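Local coordinates for protein exocyst complex component EXO70 (Saccharomyces cerevisiae, PDB 2B1E) that acts in the secretory pathway as a subunit of the exocyst, the complex that tethers secretory vesicles to sites of exocytosis, and takes part in its assembly, at residues K175-L188 with F245-S259. Residues are numbered along the deposited sequence; the frame is centred on the assembly and turned at random.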
loop_
_atom_site.group_PDB
_atom_site.type_symbol
_atom_site.label_atom_id
_atom_site.label_comp_id
_atom_site.label_asym_id
_atom_site.label_seq_id
_atom_site.Cartn_x
_atom_site.Cartn_y
_atom_site.Cartn_z
ATOM N N LYS A 175 9.901 7.365 -5.658
ATOM C CA LYS A 175 8.485 7.010 -5.627
ATOM C C LYS A 175 7.829 7.281 -6.977
ATOM O O LYS A 175 8.170 8.245 -7.660
ATOM C CB LYS A 175 7.759 7.807 -4.539
ATOM C CG LYS A 175 6.265 7.530 -4.471
ATOM C CD LYS A 175 5.545 8.488 -3.534
ATOM C CE LYS A 175 4.049 8.215 -3.524
ATOM N NZ LYS A 175 3.295 9.221 -2.727
ATOM N N GLY A 176 6.888 6.417 -7.350
ATOM C CA GLY A 176 6.179 6.563 -8.608
ATOM C C GLY A 176 7.084 6.854 -9.787
ATOM O O GLY A 176 6.712 7.596 -10.696
ATOM N N SER A 177 8.274 6.264 -9.783
ATOM C CA SER A 177 9.224 6.490 -10.859
ATOM C C SER A 177 9.322 5.283 -11.784
ATOM O O SER A 177 9.808 5.394 -12.910
ATOM C CB SER A 177 10.604 6.810 -10.274
ATOM O OG SER A 177 11.503 7.236 -11.284
ATOM N N SER A 178 8.846 4.136 -11.307
ATOM C CA SER A 178 8.891 2.895 -12.077
ATOM C C SER A 178 8.202 2.977 -13.436
ATOM O O SER A 178 7.311 3.802 -13.651
ATOM C CB SER A 178 8.269 1.759 -11.267
ATOM O OG SER A 178 8.260 0.550 -12.005
ATOM N N GLY A 179 8.623 2.106 -14.347
ATOM C CA GLY A 179 8.041 2.084 -15.676
ATOM C C GLY A 179 6.781 1.241 -15.720
ATOM O O GLY A 179 6.139 1.120 -16.765
ATOM N N MET A 180 6.427 0.655 -14.581
ATOM C CA MET A 180 5.236 -0.177 -14.497
ATOM C C MET A 180 4.000 0.716 -14.589
ATOM O O MET A 180 2.925 0.270 -14.997
ATOM C CB MET A 180 5.228 -0.953 -13.177
ATOM C CG MET A 180 4.259 -2.128 -13.144
ATOM S SD MET A 180 4.744 -3.495 -14.226
ATOM C CE MET A 180 4.012 -2.982 -15.760
ATOM N N ASN A 181 4.172 1.983 -14.220
ATOM C CA ASN A 181 3.083 2.952 -14.252
ATOM C C ASN A 181 2.636 3.264 -15.678
ATOM O O ASN A 181 1.445 3.199 -15.990
ATOM C CB ASN A 181 3.506 4.245 -13.546
ATOM C CG ASN A 181 3.892 4.014 -12.096
ATOM O OD1 ASN A 181 3.119 3.456 -11.318
ATOM N ND2 ASN A 181 5.095 4.444 -11.726
ATOM N N SER A 182 3.590 3.612 -16.537
ATOM C CA SER A 182 3.273 3.914 -17.930
ATOM C C SER A 182 2.742 2.665 -18.621
ATOM O O SER A 182 1.705 2.706 -19.281
ATOM C CB SER A 182 4.514 4.414 -18.670
ATOM O OG SER A 182 4.945 5.655 -18.148
ATOM N N TYR A 183 3.463 1.559 -18.462
ATOM C CA TYR A 183 3.071 0.290 -19.060
ATOM C C TYR A 183 1.606 0.025 -18.749
ATOM O O TYR A 183 0.846 -0.420 -19.617
ATOM C CB TYR A 183 3.921 -0.851 -18.500
ATOM C CG TYR A 183 3.697 -2.179 -19.195
ATOM C CD1 TYR A 183 4.495 -2.572 -20.269
ATOM C CD2 TYR A 183 2.672 -3.037 -18.788
ATOM C CE1 TYR A 183 4.279 -3.788 -20.921
ATOM C CE2 TYR A 183 2.446 -4.253 -19.431
ATOM C CZ TYR A 183 3.253 -4.623 -20.494
ATOM O OH TYR A 183 3.039 -5.834 -21.117
ATOM N N THR A 184 1.217 0.300 -17.505
ATOM C CA THR A 184 -0.158 0.103 -17.066
ATOM C C THR A 184 -1.105 1.070 -17.760
ATOM O O THR A 184 -2.155 0.665 -18.267
ATOM C CB THR A 184 -0.300 0.300 -15.543
ATOM O OG1 THR A 184 0.369 -0.764 -14.854
ATOM C CG2 THR A 184 -1.768 0.303 -15.144
ATOM N N GLU A 185 -0.732 2.345 -17.785
ATOM C CA GLU A 185 -1.565 3.359 -18.414
ATOM C C GLU A 185 -1.766 3.039 -19.892
ATOM O O GLU A 185 -2.865 3.201 -20.427
ATOM C CB GLU A 185 -0.930 4.744 -18.267
ATOM C CG GLU A 185 -1.875 5.884 -18.594
ATOM C CD GLU A 185 -1.179 7.233 -18.649
ATOM O OE1 GLU A 185 -0.346 7.515 -17.761
ATOM O OE2 GLU A 185 -1.473 8.015 -19.576
ATOM N N ALA A 186 -0.702 2.581 -20.547
ATOM C CA ALA A 186 -0.778 2.237 -21.963
ATOM C C ALA A 186 -1.759 1.084 -22.147
ATOM O O ALA A 186 -2.645 1.134 -23.002
ATOM C CB ALA A 186 0.601 1.838 -22.479
ATOM N N LEU A 187 -1.590 0.051 -21.334
ATOM C CA LEU A 187 -2.450 -1.125 -21.373
ATOM C C LEU A 187 -3.928 -0.775 -21.164
ATOM O O LEU A 187 -4.812 -1.373 -21.777
ATOM C CB LEU A 187 -2.004 -2.125 -20.308
ATOM C CG LEU A 187 -2.871 -3.379 -20.193
ATOM C CD1 LEU A 187 -2.985 -4.056 -21.562
ATOM C CD2 LEU A 187 -2.267 -4.323 -19.163
ATOM N N LEU A 188 -4.192 0.199 -20.303
ATOM C CA LEU A 188 -5.562 0.605 -20.031
ATOM C C LEU A 188 -6.183 1.270 -21.258
ATOM O O LEU A 188 -7.368 1.089 -21.541
ATOM C CB LEU A 188 -5.593 1.546 -18.821
ATOM C CG LEU A 188 -5.137 0.874 -17.521
ATOM C CD1 LEU A 188 -4.992 1.905 -16.405
ATOM C CD2 LEU A 188 -6.131 -0.198 -17.140
ATOM N N PHE A 245 7.226 -0.243 -3.167
ATOM C CA PHE A 245 6.836 -0.276 -4.567
ATOM C C PHE A 245 5.580 -1.122 -4.711
ATOM O O PHE A 245 4.796 -0.938 -5.644
ATOM C CB PHE A 245 7.956 -0.866 -5.425
ATOM C CG PHE A 245 7.627 -0.918 -6.890
ATOM C CD1 PHE A 245 7.262 0.240 -7.573
ATOM C CD2 PHE A 245 7.671 -2.121 -7.587
ATOM C CE1 PHE A 245 6.944 0.199 -8.920
ATOM C CE2 PHE A 245 7.354 -2.169 -8.941
ATOM C CZ PHE A 245 6.989 -1.006 -9.608
ATOM N N SER A 246 5.394 -2.046 -3.776
ATOM C CA SER A 246 4.235 -2.923 -3.785
ATOM C C SER A 246 2.940 -2.114 -3.796
ATOM O O SER A 246 1.945 -2.533 -4.388
ATOM C CB SER A 246 4.262 -3.842 -2.565
ATOM O OG SER A 246 4.254 -3.091 -1.367
ATOM N N PHE A 247 2.949 -0.958 -3.141
ATOM C CA PHE A 247 1.761 -0.111 -3.107
ATOM C C PHE A 247 1.386 0.336 -4.517
ATOM O O PHE A 247 0.202 0.437 -4.847
ATOM C CB PHE A 247 1.990 1.123 -2.226
ATOM C CG PHE A 247 2.086 0.818 -0.756
ATOM C CD1 PHE A 247 1.171 -0.037 -0.144
ATOM C CD2 PHE A 247 3.066 1.421 0.030
ATOM C CE1 PHE A 247 1.229 -0.285 1.228
ATOM C CE2 PHE A 247 3.133 1.181 1.401
ATOM C CZ PHE A 247 2.213 0.326 2.001
ATOM N N GLU A 248 2.393 0.603 -5.346
ATOM C CA GLU A 248 2.147 1.035 -6.719
ATOM C C GLU A 248 1.740 -0.139 -7.603
ATOM O O GLU A 248 1.051 0.040 -8.607
ATOM C CB GLU A 248 3.387 1.714 -7.302
ATOM C CG GLU A 248 3.820 2.957 -6.545
ATOM C CD GLU A 248 5.027 3.630 -7.168
ATOM O OE1 GLU A 248 5.659 4.462 -6.484
ATOM O OE2 GLU A 248 5.343 3.333 -8.338
ATOM N N LEU A 249 2.180 -1.339 -7.238
ATOM C CA LEU A 249 1.827 -2.531 -7.995
ATOM C C LEU A 249 0.376 -2.881 -7.700
ATOM O O LEU A 249 -0.372 -3.268 -8.595
ATOM C CB LEU A 249 2.738 -3.699 -7.616
ATOM C CG LEU A 249 4.192 -3.601 -8.090
ATOM C CD1 LEU A 249 4.990 -4.782 -7.549
ATOM C CD2 LEU A 249 4.237 -3.581 -9.619
ATOM N N VAL A 250 -0.023 -2.740 -6.440
ATOM C CA VAL A 250 -1.401 -3.022 -6.051
ATOM C C VAL A 250 -2.322 -2.118 -6.864
ATOM O O VAL A 250 -3.371 -2.551 -7.345
ATOM C CB VAL A 250 -1.628 -2.754 -4.542
ATOM C CG1 VAL A 250 -3.119 -2.802 -4.217
ATOM C CG2 VAL A 250 -0.876 -3.793 -3.711
ATOM N N GLU A 251 -1.917 -0.861 -7.020
ATOM C CA GLU A 251 -2.693 0.113 -7.779
ATOM C C GLU A 251 -2.783 -0.294 -9.253
ATOM O O GLU A 251 -3.808 -0.095 -9.907
ATOM C CB GLU A 251 -2.039 1.491 -7.669
ATOM C CG GLU A 251 -2.683 2.549 -8.550
ATOM C CD GLU A 251 -1.865 3.824 -8.625
ATOM O OE1 GLU A 251 -2.209 4.694 -9.457
ATOM O OE2 GLU A 251 -0.880 3.956 -7.856
ATOM N N SER A 252 -1.696 -0.855 -9.766
ATOM C CA SER A 252 -1.635 -1.296 -11.151
ATOM C C SER A 252 -2.641 -2.408 -11.408
ATOM O O SER A 252 -3.535 -2.264 -12.246
ATOM C CB SER A 252 -0.227 -1.791 -11.480
ATOM O OG SER A 252 -0.124 -2.163 -12.841
ATOM N N ILE A 253 -2.501 -3.517 -10.683
ATOM C CA ILE A 253 -3.400 -4.650 -10.855
ATOM C C ILE A 253 -4.862 -4.264 -10.606
ATOM O O ILE A 253 -5.769 -4.821 -11.229
ATOM C CB ILE A 253 -3.006 -5.833 -9.925
ATOM C CG1 ILE A 253 -3.787 -7.091 -10.318
ATOM C CG2 ILE A 253 -3.289 -5.484 -8.471
ATOM C CD1 ILE A 253 -3.433 -7.630 -11.685
ATOM N N ASN A 254 -5.096 -3.317 -9.699
ATOM C CA ASN A 254 -6.461 -2.876 -9.427
ATOM C C ASN A 254 -7.028 -2.174 -10.659
ATOM O O ASN A 254 -8.149 -2.456 -11.081
ATOM C CB ASN A 254 -6.507 -1.921 -8.231
ATOM C CG ASN A 254 -6.359 -2.638 -6.902
ATOM O OD1 ASN A 254 -6.198 -3.859 -6.853
ATOM N ND2 ASN A 254 -6.415 -1.879 -5.815
ATOM N N ASP A 255 -6.256 -1.254 -11.230
ATOM C CA ASP A 255 -6.702 -0.529 -12.417
ATOM C C ASP A 255 -6.985 -1.472 -13.591
ATOM O O ASP A 255 -7.953 -1.285 -14.328
ATOM C CB ASP A 255 -5.661 0.514 -12.838
ATOM C CG ASP A 255 -5.619 1.713 -11.900
ATOM O OD1 ASP A 255 -6.568 1.876 -11.100
ATOM O OD2 ASP A 255 -4.645 2.499 -11.970
ATOM N N VAL A 256 -6.141 -2.483 -13.763
ATOM C CA VAL A 256 -6.332 -3.428 -14.853
ATOM C C VAL A 256 -7.582 -4.261 -14.612
ATOM O O VAL A 256 -8.396 -4.438 -15.514
ATOM C CB VAL A 256 -5.106 -4.364 -15.020
ATOM C CG1 VAL A 256 -5.413 -5.461 -16.032
ATOM C CG2 VAL A 256 -3.904 -3.563 -15.488
ATOM N N LYS A 257 -7.746 -4.756 -13.389
ATOM C CA LYS A 257 -8.918 -5.564 -13.073
ATOM C C LYS A 257 -10.239 -4.815 -13.244
ATOM O O LYS A 257 -11.212 -5.380 -13.746
ATOM C CB LYS A 257 -8.827 -6.126 -11.650
ATOM C CG LYS A 257 -7.776 -7.203 -11.492
ATOM C CD LYS A 257 -8.020 -8.070 -10.258
ATOM C CE LYS A 257 -7.981 -7.262 -8.977
ATOM N NZ LYS A 257 -8.091 -8.149 -7.784
ATOM N N LYS A 258 -10.282 -3.550 -12.840
ATOM C CA LYS A 258 -11.517 -2.792 -12.968
ATOM C C LYS A 258 -11.837 -2.477 -14.431
ATOM O O LYS A 258 -13.003 -2.337 -14.800
ATOM C CB LYS A 258 -11.453 -1.499 -12.148
ATOM C CG LYS A 258 -10.573 -0.413 -12.732
ATOM C CD LYS A 258 -11.330 0.908 -12.840
ATOM C CE LYS A 258 -11.798 1.407 -11.481
ATOM N NZ LYS A 258 -12.495 2.724 -11.589
ATOM N N SER A 259 -10.805 -2.379 -15.266
ATOM C CA SER A 259 -11.010 -2.085 -16.683
ATOM C C SER A 259 -11.522 -3.333 -17.383
ATOM O O SER A 259 -12.134 -3.259 -18.451
ATOM C CB SER A 259 -9.699 -1.649 -17.335
ATOM O OG SER A 259 -8.851 -2.763 -17.542
#
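T184 and S252 meet hydroxyl to hydroxyl between the start of helix 180-201 and helix 245-259, running parallel in the all-helical rod of Exo70; the segment axes lie 10.1 Å apart and diverge by only 3°. The pair is an example of a polar contact set within an apolar helix interface. T184 OG1 and S252 OG stand 2.5 Å apart. T184 OG1 also donates to M180 O, which takes T184 N from the opposite face of its carbonyl plane, while S252 OG bonds Y224 OH on helix 209-233, so these hydrogen bonds link three helices. A valine in place of T184 would probably leave S252 OG without this partner and M180 O with one donor fewer.

Apolar contacts flank the hydroxyls. M180 lays CG against L249 CD2 at 3.8 Å, and its CB sits at the edge of the F245 ring; farther along, L187 CD2 meets V256 CG2 at 4.1 Å.

In the loop before helix 180-201, whose first turn is capped by S178 OG accepting from M180 N, a carboxylate of the other helix takes a backbone N-H. With CG anti to its carbonyl carbon (chi1 -61°) and an extended chain, E248 spans the gap, and its OE1 accepts from G176 N at 145°, the modelled 2.5 Å being doubtfully short.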